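Angiopoietin-related protein 3 (Homo sapiens, PDB 6EUA) raises plasma triglycerides by inhibiting lipoprotein lipase, and through the fibrinogen-like C-terminal domain described here mediates endothelial cell adhesion. Local coordinates at residues A[53-58]-A[212-217]; A[94-99]-A[114-119]; A[127-132]-A[144-149]; A[163-168]-A[181-186]. All coordinates share one frame; numbering follows the deposited sequence.

Contact 1: A[53-58]-A[212-217]; sequences QHRIDG and KSTKML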
loop_
_atom_site.group_PDB
_atom_site.type_symbol
_atom_site.label_atom_id
_atom_site.label_comp_id
_atom_site.label_asym_id
_atom_site.label_seq_id
_atom_site.Cartn_x
_atom_site.Cartn_y
_atom_site.Cartn_z
ATOM N N GLN A 53 5.297 14.152 -3.849
ATOM C CA GLN A 53 6.355 13.980 -2.866
ATOM C C GLN A 53 5.707 13.565 -1.551
ATOM O O GLN A 53 4.644 14.077 -1.190
ATOM C CB GLN A 53 7.179 15.271 -2.680
ATOM C CG GLN A 53 8.362 15.151 -1.700
ATOM C CD GLN A 53 8.076 15.679 -0.300
ATOM O OE1 GLN A 53 6.971 15.537 0.224
ATOM N NE2 GLN A 53 9.090 16.266 0.324
ATOM N N HIS A 54 6.367 12.671 -0.819
ATOM C CA HIS A 54 5.845 12.201 0.460
ATOM C C HIS A 54 7.007 11.837 1.365
ATOM O O HIS A 54 7.855 11.026 0.981
ATOM C CB HIS A 54 4.927 10.984 0.285
ATOM C CG HIS A 54 4.054 10.716 1.469
ATOM N ND1 HIS A 54 3.981 11.572 2.548
ATOM C CD2 HIS A 54 3.218 9.687 1.752
ATOM C CE1 HIS A 54 3.134 11.086 3.440
ATOM N NE2 HIS A 54 2.660 9.941 2.981
ATOM N N ARG A 55 7.046 12.429 2.559
ATOM C CA ARG A 55 8.071 12.097 3.533
ATOM C C ARG A 55 7.396 11.852 4.872
ATOM O O ARG A 55 6.449 12.553 5.226
ATOM C CB ARG A 55 9.104 13.209 3.625
ATOM C CG ARG A 55 10.069 13.268 2.444
ATOM C CD ARG A 55 11.118 14.282 2.799
ATOM N NE ARG A 55 12.333 13.663 3.309
ATOM C CZ ARG A 55 13.506 14.281 3.366
ATOM N NH1 ARG A 55 13.609 15.557 3.001
ATOM N NH2 ARG A 55 14.557 13.637 3.830
ATOM N N ILE A 56 7.880 10.851 5.607
ATOM C CA ILE A 56 7.182 10.328 6.780
ATOM C C ILE A 56 8.119 10.330 7.974
ATOM O O ILE A 56 7.828 10.957 8.997
ATOM C CB ILE A 56 6.654 8.901 6.519
ATOM C CG1 ILE A 56 5.509 8.916 5.522
ATOM C CG2 ILE A 56 6.231 8.252 7.812
ATOM C CD1 ILE A 56 5.244 7.535 4.922
ATOM N N ASP A 57 9.255 9.629 7.856
ATOM C CA ASP A 57 10.131 9.450 9.007
ATOM C C ASP A 57 11.619 9.594 8.717
ATOM O O ASP A 57 12.421 9.325 9.611
ATOM C CB ASP A 57 9.889 8.074 9.647
ATOM C CG ASP A 57 10.126 6.925 8.678
ATOM O OD1 ASP A 57 10.353 7.183 7.473
ATOM O OD2 ASP A 57 10.083 5.759 9.134
ATOM N N GLY A 58 12.019 9.970 7.505
ATOM C CA GLY A 58 13.429 10.095 7.191
ATOM C C GLY A 58 14.113 8.833 6.710
ATOM O O GLY A 58 15.321 8.867 6.457
ATOM N N LYS A 212 7.794 17.102 10.677
ATOM C CA LYS A 212 7.992 15.665 10.809
ATOM C C LYS A 212 7.651 14.904 9.531
ATOM O O LYS A 212 8.279 13.877 9.237
ATOM C CB LYS A 212 7.141 15.118 11.971
ATOM C CG LYS A 212 7.000 13.595 11.984
ATOM C CD LYS A 212 6.342 13.084 13.243
ATOM C CE LYS A 212 4.854 13.409 13.270
ATOM N NZ LYS A 212 4.372 13.646 14.661
ATOM N N SER A 213 6.677 15.384 8.760
ATOM C CA SER A 213 6.234 14.687 7.562
ATOM C C SER A 213 5.716 15.716 6.570
ATOM O O SER A 213 5.187 16.761 6.961
ATOM C CB SER A 213 5.165 13.626 7.887
ATOM O OG SER A 213 3.986 14.215 8.403
ATOM N N THR A 214 5.915 15.439 5.278
ATOM C CA THR A 214 5.523 16.361 4.223
ATOM C C THR A 214 4.748 15.627 3.139
ATOM O O THR A 214 4.975 14.443 2.887
ATOM C CB THR A 214 6.754 17.066 3.558
ATOM O OG1 THR A 214 7.557 16.106 2.837
ATOM C CG2 THR A 214 7.608 17.778 4.610
ATOM N N LYS A 215 3.841 16.357 2.490
ATOM C CA LYS A 215 3.248 15.947 1.228
ATOM C C LYS A 215 3.286 17.134 0.283
ATOM O O LYS A 215 3.026 18.268 0.694
ATOM C CB LYS A 215 1.793 15.492 1.375
ATOM C CG LYS A 215 1.581 14.112 1.994
ATOM C CD LYS A 215 0.099 13.893 2.248
ATOM C CE LYS A 215 -0.185 12.570 2.941
ATOM N NZ LYS A 215 -1.515 12.019 2.564
ATOM N N MET A 216 3.582 16.870 -0.983
ATOM C CA MET A 216 3.405 17.841 -2.054
ATOM C C MET A 216 2.418 17.264 -3.056
ATOM O O MET A 216 2.598 16.133 -3.525
ATOM C CB MET A 216 4.746 18.180 -2.715
ATOM C CG MET A 216 5.820 18.575 -1.686
ATOM S SD MET A 216 7.375 19.108 -2.434
ATOM C CE MET A 216 6.798 20.553 -3.314
ATOM N N LEU A 217 1.371 18.035 -3.373
ATOM C CA LEU A 217 0.245 17.555 -4.167
ATOM C C LEU A 217 -0.120 18.562 -5.252
ATOM O O LEU A 217 -0.162 19.764 -4.990
ATOM C CB LEU A 217 -0.984 17.311 -3.278
ATOM C CG LEU A 217 -0.779 16.229 -2.212
ATOM C CD1 LEU A 217 -0.964 16.808 -0.818
ATOM C CD2 LEU A 217 -1.708 15.049 -2.467
#

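Contact 2: A[94-99]-A[114-119]; sequences SNYVLR and YSFYLG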
loop_
_atom_site.group_PDB
_atom_site.type_symbol
_atom_site.label_atom_id
_atom_site.label_comp_id
_atom_site.label_asym_id
_atom_site.label_seq_id
_atom_site.Cartn_x
_atom_site.Cartn_y
_atom_site.Cartn_z
ATOM N N SER A 94 0.494 23.923 -18.610
ATOM C CA SER A 94 -0.743 24.291 -17.940
ATOM C C SER A 94 -0.472 24.991 -16.612
ATOM O O SER A 94 0.560 24.779 -15.961
ATOM C CB SER A 94 -1.618 23.050 -17.711
ATOM O OG SER A 94 -1.974 22.432 -18.939
ATOM N N ASN A 95 -1.408 25.846 -16.220
ATOM C CA ASN A 95 -1.398 26.410 -14.873
ATOM C C ASN A 95 -1.971 25.352 -13.922
ATOM O O ASN A 95 -3.097 24.888 -14.114
ATOM C CB ASN A 95 -2.217 27.707 -14.855
ATOM C CG ASN A 95 -2.302 28.358 -13.481
ATOM O OD1 ASN A 95 -1.355 28.300 -12.685
ATOM N ND2 ASN A 95 -3.418 29.009 -13.214
ATOM N N TYR A 96 -1.178 24.919 -12.943
ATOM C CA TYR A 96 -1.591 23.904 -11.979
ATOM C C TYR A 96 -1.574 24.500 -10.573
ATOM O O TYR A 96 -1.015 25.574 -10.324
ATOM C CB TYR A 96 -0.672 22.667 -12.016
ATOM C CG TYR A 96 -1.217 21.439 -12.731
ATOM C CD1 TYR A 96 -1.528 21.487 -14.076
ATOM C CD2 TYR A 96 -1.390 20.227 -12.058
ATOM C CE1 TYR A 96 -2.006 20.375 -14.739
ATOM C CE2 TYR A 96 -1.865 19.089 -12.716
ATOM C CZ TYR A 96 -2.175 19.183 -14.068
ATOM O OH TYR A 96 -2.660 18.094 -14.766
ATOM N N VAL A 97 -2.168 23.759 -9.640
ATOM C CA VAL A 97 -2.278 24.152 -8.237
ATOM C C VAL A 97 -1.393 23.221 -7.426
ATOM O O VAL A 97 -1.498 21.994 -7.555
ATOM C CB VAL A 97 -3.740 24.078 -7.754
ATOM C CG1 VAL A 97 -3.845 24.326 -6.238
ATOM C CG2 VAL A 97 -4.615 25.038 -8.558
ATOM N N LEU A 98 -0.524 23.790 -6.594
ATOM C CA LEU A 98 0.333 23.001 -5.718
ATOM C C LEU A 98 -0.116 23.158 -4.275
ATOM O O LEU A 98 -0.269 24.284 -3.791
ATOM C CB LEU A 98 1.805 23.411 -5.854
ATOM C CG LEU A 98 2.765 22.862 -4.779
ATOM C CD1 LEU A 98 3.142 21.415 -5.052
ATOM C CD2 LEU A 98 4.029 23.723 -4.636
ATOM N N ARG A 99 -0.313 22.033 -3.587
ATOM C CA ARG A 99 -0.643 22.043 -2.170
ATOM C C ARG A 99 0.500 21.413 -1.394
ATOM O O ARG A 99 0.992 20.340 -1.761
ATOM C CB ARG A 99 -1.951 21.306 -1.885
ATOM C CG ARG A 99 -2.260 21.111 -0.396
ATOM C CD ARG A 99 -3.683 20.625 -0.209
ATOM N NE ARG A 99 -3.922 20.227 1.175
ATOM C CZ ARG A 99 -4.764 20.849 1.985
ATOM N NH1 ARG A 99 -5.440 21.897 1.535
ATOM N NH2 ARG A 99 -4.914 20.436 3.240
ATOM N N TYR A 114 -0.538 27.048 -3.782
ATOM C CA TYR A 114 0.021 27.993 -4.731
ATOM C C TYR A 114 -0.502 27.683 -6.119
ATOM O O TYR A 114 -0.801 26.528 -6.444
ATOM C CB TYR A 114 1.548 27.935 -4.828
ATOM C CG TYR A 114 2.329 27.890 -3.545
ATOM C CD1 TYR A 114 2.376 26.734 -2.764
ATOM C CD2 TYR A 114 3.056 29.004 -3.125
ATOM C CE1 TYR A 114 3.113 26.699 -1.593
ATOM C CE2 TYR A 114 3.787 28.980 -1.960
ATOM C CZ TYR A 114 3.818 27.829 -1.194
ATOM O OH TYR A 114 4.575 27.822 -0.038
ATOM N N SER A 115 -0.555 28.724 -6.942
ATOM C CA SER A 115 -0.721 28.596 -8.381
ATOM C C SER A 115 0.664 28.625 -9.017
ATOM O O SER A 115 1.463 29.526 -8.719
ATOM C CB SER A 115 -1.600 29.729 -8.919
ATOM O OG SER A 115 -1.490 29.861 -10.326
ATOM N N PHE A 116 0.960 27.639 -9.874
ATOM C CA PHE A 116 2.313 27.536 -10.407
ATOM C C PHE A 116 2.323 27.175 -11.882
ATOM O O PHE A 116 1.328 26.720 -12.460
ATOM C CB PHE A 116 3.192 26.538 -9.622
ATOM C CG PHE A 116 2.902 25.093 -9.903
ATOM C CD1 PHE A 116 1.919 24.417 -9.190
ATOM C CD2 PHE A 116 3.637 24.393 -10.850
ATOM C CE1 PHE A 116 1.661 23.073 -9.442
ATOM C CE2 PHE A 116 3.378 23.052 -11.107
ATOM C CZ PHE A 116 2.400 22.389 -10.414
ATOM N N TYR A 117 3.490 27.448 -12.475
ATOM C CA TYR A 117 3.889 27.059 -13.817
ATOM C C TYR A 117 5.243 26.379 -13.714
ATOM O O TYR A 117 6.037 26.692 -12.826
ATOM C CB TYR A 117 3.980 28.269 -14.759
ATOM C CG TYR A 117 2.639 28.867 -15.081
ATOM C CD1 TYR A 117 2.086 29.868 -14.288
ATOM C CD2 TYR A 117 1.905 28.408 -16.160
ATOM C CE1 TYR A 117 0.845 30.412 -14.588
ATOM C CE2 TYR A 117 0.679 28.940 -16.463
ATOM C CZ TYR A 117 0.149 29.941 -15.681
ATOM O OH TYR A 117 -1.086 30.457 -16.006
ATOM N N LEU A 118 5.499 25.434 -14.612
ATOM C CA LEU A 118 6.710 24.627 -14.542
ATOM C C LEU A 118 7.343 24.538 -15.921
ATOM O O LEU A 118 6.652 24.228 -16.894
ATOM C CB LEU A 118 6.394 23.228 -14.024
ATOM C CG LEU A 118 7.567 22.277 -13.788
ATOM C CD1 LEU A 118 8.468 22.761 -12.613
ATOM C CD2 LEU A 118 7.036 20.881 -13.538
ATOM N N GLY A 119 8.663 24.819 -16.005
ATOM C CA GLY A 119 9.391 24.681 -17.254
ATOM C C GLY A 119 9.967 23.276 -17.416
ATOM O O GLY A 119 9.989 22.482 -16.486
#

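Contact 3: A[127-132]-A[144-149]; sequences LHLVAI and KDLVFS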
loop_
_atom_site.group_PDB
_atom_site.type_symbol
_atom_site.label_atom_id
_atom_site.label_comp_id
_atom_site.label_asym_id
_atom_site.label_seq_id
_atom_site.Cartn_x
_atom_site.Cartn_y
_atom_site.Cartn_z
ATOM N N LEU A 127 10.500 26.675 -11.635
ATOM C CA LEU A 127 9.210 26.745 -10.967
ATOM C C LEU A 127 8.859 28.191 -10.649
ATOM O O LEU A 127 9.700 28.943 -10.153
ATOM C CB LEU A 127 9.237 25.928 -9.679
ATOM C CG LEU A 127 7.922 25.800 -8.926
ATOM C CD1 LEU A 127 7.045 24.814 -9.683
ATOM C CD2 LEU A 127 8.187 25.312 -7.511
ATOM N N HIS A 128 7.615 28.578 -10.929
ATOM C CA HIS A 128 7.124 29.930 -10.665
ATOM C C HIS A 128 5.835 29.816 -9.855
ATOM O O HIS A 128 4.819 29.337 -10.373
ATOM C CB HIS A 128 6.900 30.690 -11.977
ATOM C CG HIS A 128 6.454 32.107 -11.793
ATOM N ND1 HIS A 128 5.140 32.499 -11.932
ATOM C CD2 HIS A 128 7.149 33.231 -11.489
ATOM C CE1 HIS A 128 5.042 33.799 -11.712
ATOM N NE2 HIS A 128 6.248 34.267 -11.444
ATOM N N LEU A 129 5.871 30.249 -8.593
ATOM C CA LEU A 129 4.761 30.083 -7.657
ATOM C C LEU A 129 4.141 31.415 -7.260
ATOM O O LEU A 129 4.832 32.433 -7.133
ATOM C CB LEU A 129 5.192 29.385 -6.359
ATOM C CG LEU A 129 5.961 28.075 -6.328
ATOM C CD1 LEU A 129 6.526 27.840 -4.929
ATOM C CD2 LEU A 129 5.045 26.965 -6.710
ATOM N N VAL A 130 2.834 31.377 -7.006
ATOM C CA VAL A 130 2.104 32.473 -6.368
ATOM C C VAL A 130 1.204 31.867 -5.297
ATOM O O VAL A 130 0.423 30.959 -5.590
ATOM C CB VAL A 130 1.265 33.279 -7.379
ATOM C CG1 VAL A 130 0.430 34.330 -6.650
ATOM C CG2 VAL A 130 2.156 33.923 -8.432
ATOM N N ALA A 131 1.302 32.364 -4.066
ATOM C CA ALA A 131 0.522 31.788 -2.974
ATOM C C ALA A 131 -0.951 32.181 -3.075
ATOM O O ALA A 131 -1.287 33.317 -3.422
ATOM C CB ALA A 131 1.091 32.222 -1.619
ATOM N N ILE A 132 -1.835 31.230 -2.762
ATOM C CA ILE A 132 -3.278 31.465 -2.836
ATOM C C ILE A 132 -3.901 31.462 -1.448
ATOM O O ILE A 132 -4.407 32.488 -0.985
ATOM C CB ILE A 132 -3.982 30.413 -3.705
ATOM C CG1 ILE A 132 -3.290 30.257 -5.053
ATOM C CG2 ILE A 132 -5.464 30.757 -3.844
ATOM C CD1 ILE A 132 -3.814 29.067 -5.825
ATOM N N LYS A 144 8.966 34.549 -8.586
ATOM C CA LYS A 144 10.359 34.425 -8.979
ATOM C C LYS A 144 10.560 33.098 -9.696
ATOM O O LYS A 144 9.893 32.102 -9.395
ATOM C CB LYS A 144 11.295 34.499 -7.760
ATOM C CG LYS A 144 10.993 35.650 -6.810
ATOM C CD LYS A 144 11.854 36.846 -7.114
ATOM C CE LYS A 144 11.388 38.078 -6.343
ATOM N NZ LYS A 144 10.989 39.179 -7.273
ATOM N N ASP A 145 11.502 33.092 -10.637
ATOM C CA ASP A 145 11.905 31.866 -11.323
ATOM C C ASP A 145 12.810 31.055 -10.399
ATOM O O ASP A 145 13.926 31.480 -10.084
ATOM C CB ASP A 145 12.619 32.199 -12.633
ATOM C CG ASP A 145 11.687 32.804 -13.670
ATOM O OD1 ASP A 145 12.152 33.613 -14.501
ATOM O OD2 ASP A 145 10.485 32.471 -13.649
ATOM N N LEU A 146 12.338 29.889 -9.965
ATOM C CA LEU A 146 13.087 29.033 -9.051
ATOM C C LEU A 146 13.690 27.857 -9.809
ATOM O O LEU A 146 12.960 27.055 -10.394
ATOM C CB LEU A 146 12.191 28.522 -7.927
ATOM C CG LEU A 146 11.412 29.616 -7.208
ATOM C CD1 LEU A 146 10.290 28.990 -6.423
ATOM C CD2 LEU A 146 12.353 30.400 -6.317
ATOM N N VAL A 147 15.010 27.730 -9.746
ATOM C CA VAL A 147 15.753 26.725 -10.498
ATOM C C VAL A 147 16.015 25.519 -9.604
ATOM O O VAL A 147 16.453 25.669 -8.455
ATOM C CB VAL A 147 17.076 27.307 -11.021
ATOM C CG1 VAL A 147 17.902 26.224 -11.685
ATOM C CG2 VAL A 147 16.803 28.450 -11.970
ATOM N N PHE A 148 15.764 24.322 -10.132
ATOM C CA PHE A 148 16.031 23.093 -9.396
ATOM C C PHE A 148 17.509 22.736 -9.439
ATOM O O PHE A 148 18.166 22.873 -10.474
ATOM C CB PHE A 148 15.222 21.941 -9.978
ATOM C CG PHE A 148 14.932 20.843 -8.998
ATOM C CD1 PHE A 148 13.820 20.922 -8.159
ATOM C CD2 PHE A 148 15.752 19.724 -8.924
ATOM C CE1 PHE A 148 13.528 19.902 -7.262
ATOM C CE2 PHE A 148 15.466 18.697 -8.021
ATOM C CZ PHE A 148 14.347 18.781 -7.198
ATOM N N SER A 149 18.024 22.248 -8.313
ATOM C CA SER A 149 19.413 21.829 -8.217
ATOM C C SER A 149 19.519 20.606 -7.317
ATOM O O SER A 149 18.744 20.452 -6.367
ATOM C CB SER A 149 20.295 22.958 -7.674
ATOM O OG SER A 149 20.363 24.017 -8.612
HETATM O O HOH W 1 8.098 31.640 -7.510
#

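Contact 4: A[163-168]-A[181-186]; sequences EGYSGG and NGKYNK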
loop_
_atom_site.group_PDB
_atom_site.type_symbol
_atom_site.label_atom_id
_atom_site.label_comp_id
_atom_site.label_asym_id
_atom_site.label_seq_id
_atom_site.Cartn_x
_atom_site.Cartn_y
_atom_site.Cartn_z
ATOM N N GLU A 163 21.052 26.116 2.533
ATOM C CA GLU A 163 20.090 25.067 2.863
ATOM C C GLU A 163 19.903 24.050 1.740
ATOM O O GLU A 163 19.205 23.049 1.941
ATOM C CB GLU A 163 18.743 25.693 3.232
ATOM C CG GLU A 163 18.508 25.814 4.735
ATOM C CD GLU A 163 18.583 24.474 5.455
ATOM O OE1 GLU A 163 19.252 24.401 6.510
ATOM O OE2 GLU A 163 17.975 23.494 4.963
ATOM N N GLY A 164 20.503 24.274 0.575
ATOM C CA GLY A 164 20.499 23.329 -0.519
ATOM C C GLY A 164 21.645 22.345 -0.510
ATOM O O GLY A 164 21.794 21.591 -1.477
ATOM N N TYR A 165 22.449 22.307 0.559
ATOM C CA TYR A 165 23.578 21.384 0.595
ATOM C C TYR A 165 23.148 19.920 0.513
ATOM O O TYR A 165 23.974 19.069 0.166
ATOM C CB TYR A 165 24.428 21.619 1.849
ATOM C CG TYR A 165 23.895 20.973 3.105
ATOM C CD1 TYR A 165 22.898 21.581 3.856
ATOM C CD2 TYR A 165 24.396 19.756 3.545
ATOM C CE1 TYR A 165 22.411 20.990 5.007
ATOM C CE2 TYR A 165 23.914 19.156 4.686
ATOM C CZ TYR A 165 22.923 19.775 5.418
ATOM O OH TYR A 165 22.445 19.167 6.561
ATOM N N SER A 166 21.885 19.603 0.803
ATOM C CA SER A 166 21.405 18.227 0.704
ATOM C C SER A 166 20.043 18.193 0.031
ATOM O O SER A 166 19.139 18.944 0.412
ATOM C CB SER A 166 21.310 17.555 2.080
ATOM O OG SER A 166 20.948 16.194 1.932
ATOM N N GLY A 167 19.892 17.307 -0.951
ATOM C CA GLY A 167 18.611 17.097 -1.593
ATOM C C GLY A 167 18.409 17.987 -2.809
ATOM O O GLY A 167 19.174 18.918 -3.089
ATOM N N GLY A 168 17.353 17.669 -3.558
ATOM C CA GLY A 168 17.000 18.409 -4.760
ATOM C C GLY A 168 15.821 19.331 -4.499
ATOM O O GLY A 168 14.777 18.897 -4.013
ATOM N N ASN A 181 12.809 18.706 0.602
ATOM C CA ASN A 181 13.622 17.566 0.193
ATOM C C ASN A 181 14.992 17.584 0.875
ATOM O O ASN A 181 15.933 16.924 0.404
ATOM C CB ASN A 181 13.766 17.537 -1.334
ATOM C CG ASN A 181 12.458 17.157 -2.046
ATOM O OD1 ASN A 181 11.505 16.691 -1.425
ATOM N ND2 ASN A 181 12.417 17.378 -3.356
ATOM N N GLY A 182 15.110 18.325 1.977
ATOM C CA GLY A 182 16.366 18.500 2.671
ATOM C C GLY A 182 16.717 17.321 3.560
ATOM O O GLY A 182 16.055 16.282 3.570
ATOM N N LYS A 183 17.804 17.490 4.312
ATOM C CA LYS A 183 18.292 16.420 5.172
ATOM C C LYS A 183 17.334 16.220 6.339
ATOM O O LYS A 183 17.017 17.172 7.062
ATOM C CB LYS A 183 19.694 16.738 5.677
ATOM C CG LYS A 183 20.190 15.779 6.756
ATOM C CD LYS A 183 21.151 14.740 6.201
ATOM C CE LYS A 183 21.598 13.762 7.288
ATOM N NZ LYS A 183 20.548 12.746 7.621
ATOM N N TYR A 184 16.844 14.992 6.504
ATOM C CA TYR A 184 15.958 14.651 7.615
ATOM C C TYR A 184 16.829 14.317 8.819
ATOM O O TYR A 184 17.453 13.255 8.877
ATOM C CB TYR A 184 15.052 13.487 7.242
ATOM C CG TYR A 184 13.808 13.349 8.087
ATOM C CD1 TYR A 184 13.871 12.823 9.375
ATOM C CD2 TYR A 184 12.562 13.720 7.587
ATOM C CE1 TYR A 184 12.723 12.673 10.146
ATOM C CE2 TYR A 184 11.416 13.580 8.349
ATOM C CZ TYR A 184 11.497 13.054 9.626
ATOM O OH TYR A 184 10.350 12.916 10.383
ATOM N N ASN A 185 16.881 15.224 9.785
ATOM C CA ASN A 185 17.832 15.088 10.881
ATOM C C ASN A 185 17.362 14.040 11.882
ATOM O O ASN A 185 16.197 14.035 12.296
ATOM C CB ASN A 185 18.045 16.436 11.563
ATOM C CG ASN A 185 18.713 17.435 10.652
ATOM O OD1 ASN A 185 18.192 18.523 10.415
ATOM N ND2 ASN A 185 19.875 17.066 10.126
ATOM N N LYS A 186 18.272 13.144 12.254
ATOM C CA LYS A 186 17.972 12.080 13.204
ATOM C C LYS A 186 18.746 12.272 14.503
ATOM O O LYS A 186 18.774 11.381 15.348
ATOM C CB LYS A 186 18.298 10.709 12.600
ATOM C CG LYS A 186 17.473 10.309 11.366
ATOM C CD LYS A 186 16.082 10.944 11.324
ATOM C CE LYS A 186 15.114 10.379 12.371
ATOM N NZ LYS A 186 14.776 8.950 12.143
HETATM O O HOH W 2 18.139 15.243 1.356
#

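Contact 1: A[53-58]-A[212-217]
Thr214 OG1 gives its proton to Gln53 OE1 at 2.7 Å, meeting the amide oxygen in its carbonyl plane, on a lone pair. The Gln53 chain bends at chi2 (-99°), which turns the amide toward the hydroxyl on the neighbouring strand; its NE2 is bonded to Asn181 OD1. On the other face, His54 ND1 donates to Thr214 O at 3.1 Å, with the oxygen close to the imidazole plane. The same oxygen accepts Arg55 N at 2.9 Å, the two donors arriving from opposite faces of the carbonyl plane. Thr214 N to Arg55 O and Met216 N to Gln53 O continue the antiparallel pairing of strands 47-55 and 213-220, whose local segments run at 171°, with a weak bond from Gln53 N to Met216 O at its end. Packing follows the polar core: Met216 CG lies 3.7 Å from Gln53 CB, and the Lys215 chain runs alongside His54, with Lys215 CG 3.5 Å from His54 ND1, before its amine reaches Asp42 in a salt bridge. Were Gln53 an alanine, the buried Thr214 hydroxyl would probably lose its acceptor and Asn181 OD1 this amide donor. One side-chain bond on each face, both made to Thr214, supplements the backbone pairing in this sheet.

Contact 2: A[94-99]-A[114-119]
Phe116 meets Tyr96 and Leu98 across the beta hairpin of strands 96-104 and 109-118 in the fibrinogen-like domain. The short segments are twisted to 124°, yet the pairing is regular: Tyr96 with Phe116 and Leu98 with Tyr114 are hydrogen-bonded pairs, with Leu98 N to Tyr114 O at 2.8 Å. On the face carrying these four residues, the phenylalanine ring fills the hollow between two neighbours. Its CG sits between the backbone N and the carbonyl carbon (chi1 76°), a torsion that swings the ring across the opposite strand. There Phe116 CZ touches Tyr96 CB at 3.5 Å, and Phe116 CD1 reaches Leu98 CB at 3.5 Å. The ring's edge abuts the backbone, Phe116 CE1 lying 3.7 Å from Val97 C. Cutting Phe116 back to alanine is likely to open a gap between Tyr96 and Leu98 and remove packing against Val91 of helix 84-91 and Ile218 of strand 213-220. Farther along, Leu98 and Tyr114 lie side by side, Leu98 CD2 to Tyr114 CD1 at 3.9 Å, while the tyrosine hydroxyl bonds Asn138. At the strand ends Tyr117 turns its ring over Asn95, whose backbone makes an off-centre CH-pi contact: CA of Asn95 stands 4.1 Å from the centroid of the Tyr117 ring, 30° off the ring normal.

Contact 3: A[127-132]-A[144-149]
A single antiparallel bridge, a hydrogen-bonded pair of Leu127 and Leu146, joins the start of strand 127-134 to the chain leading into strand 147-149. Both bonds are short and fairly straight: Leu127 N to Leu146 O is 2.8 Å at 169°, and Leu146 N to Leu127 O is 2.8 Å at 158°. The first donor lies in the plane of its acceptor carbonyl; the second is tilted somewhat out of it. Leu146 has CG beside its own backbone N (chi1 -51°), which directs the branch toward the facing strand, where Leu146 CG stands 3.5 Å from Leu127 O and Leu146 CD1 approaches Leu129 CD1 at 4.2 Å. Beyond the bridge the two chains separate, and water 1 spans the interval, accepting from Leu129 N at 2.8 Å and lying 2.6 Å from Lys144 O, to which it probably donates. At the more exposed margin, His128 CD2 lies 3.6 Å from Lys144 O. Around the bridge, Leu127 and Leu129 pack on Phe116 of strand 109-118, the neighbour of strand 127-134 in the large sheet, and Leu127 and Leu146 also touch Trp170. That tryptophan belongs to strand 169-171, which pairs with strand 147-149, so the bridge connects the large sheet with this small two-stranded one.

Contact 4: A[163-168]-A[181-186]
With chi1 at -71°, Asn181 carries its amide group anti to its own carbonyl carbon, and a small chi2 (-13°) turns ND2 toward Gly168 O. The resulting hydrogen bond is 2.9 Å from Asn181 ND2 to Gly168 O, running nearly along the C=O axis with the acceptor close to the amide plane. OD1 of the same group is held by Gln53, so bonds at both ends fix the rotation of this buried amide. Ser166 has OG opposite its backbone N (chi1 -175°), and the hydroxyl shares water 2 with Asn181 O: the water lies 3.0 Å from Ser166 OG and donates to Asn181 O at 2.9 Å. Asn181 O also receives a CA-H...O contact from Gly167 CA at 3.3 Å. Gly167 has positive phi, and a beta carbon there would collide with Asn181 O, so the close backbone approach depends on glycine. At the more exposed margin the Tyr165 side chain crosses that of Lys183, with Tyr165 OH 3.8 Å from Lys183 CB. Both segments are irregular loops flanking strand 169-171, whose Trp169 touches Asn181. Segment 181-186 is tied to the large sheet, Gly182 O accepting from Arg55 NH1 of strand 47-55 and Tyr184 OH bonding Lys212 O, while Gly167 N bonds Asn63 in another loop.

In the fold
Contacts 1 and 2 belong to the same large antiparallel sheet, joined where strand 213-220 meets strand 96-104: Leu217 O probably accepts from Arg99 N. Their centres are about 19 Å apart, on opposite sides of the chain's centre. Strand 127-134, which pairs with strand 109-118 of contact 2, carries contact 3, about 9 Å away between centres; contact 3 links it to the chain entering strand 147-149. All three mix buried with exposed residues, but contact 1 adds polar side-chain bonds to its backbone pairing, contact 2 aromatic packing and contact 3 a water. Contact 4 is mostly buried although it lacks strands, relying on glycines, an amide and a water; it touches contact 1 through Arg55 and Tyr184.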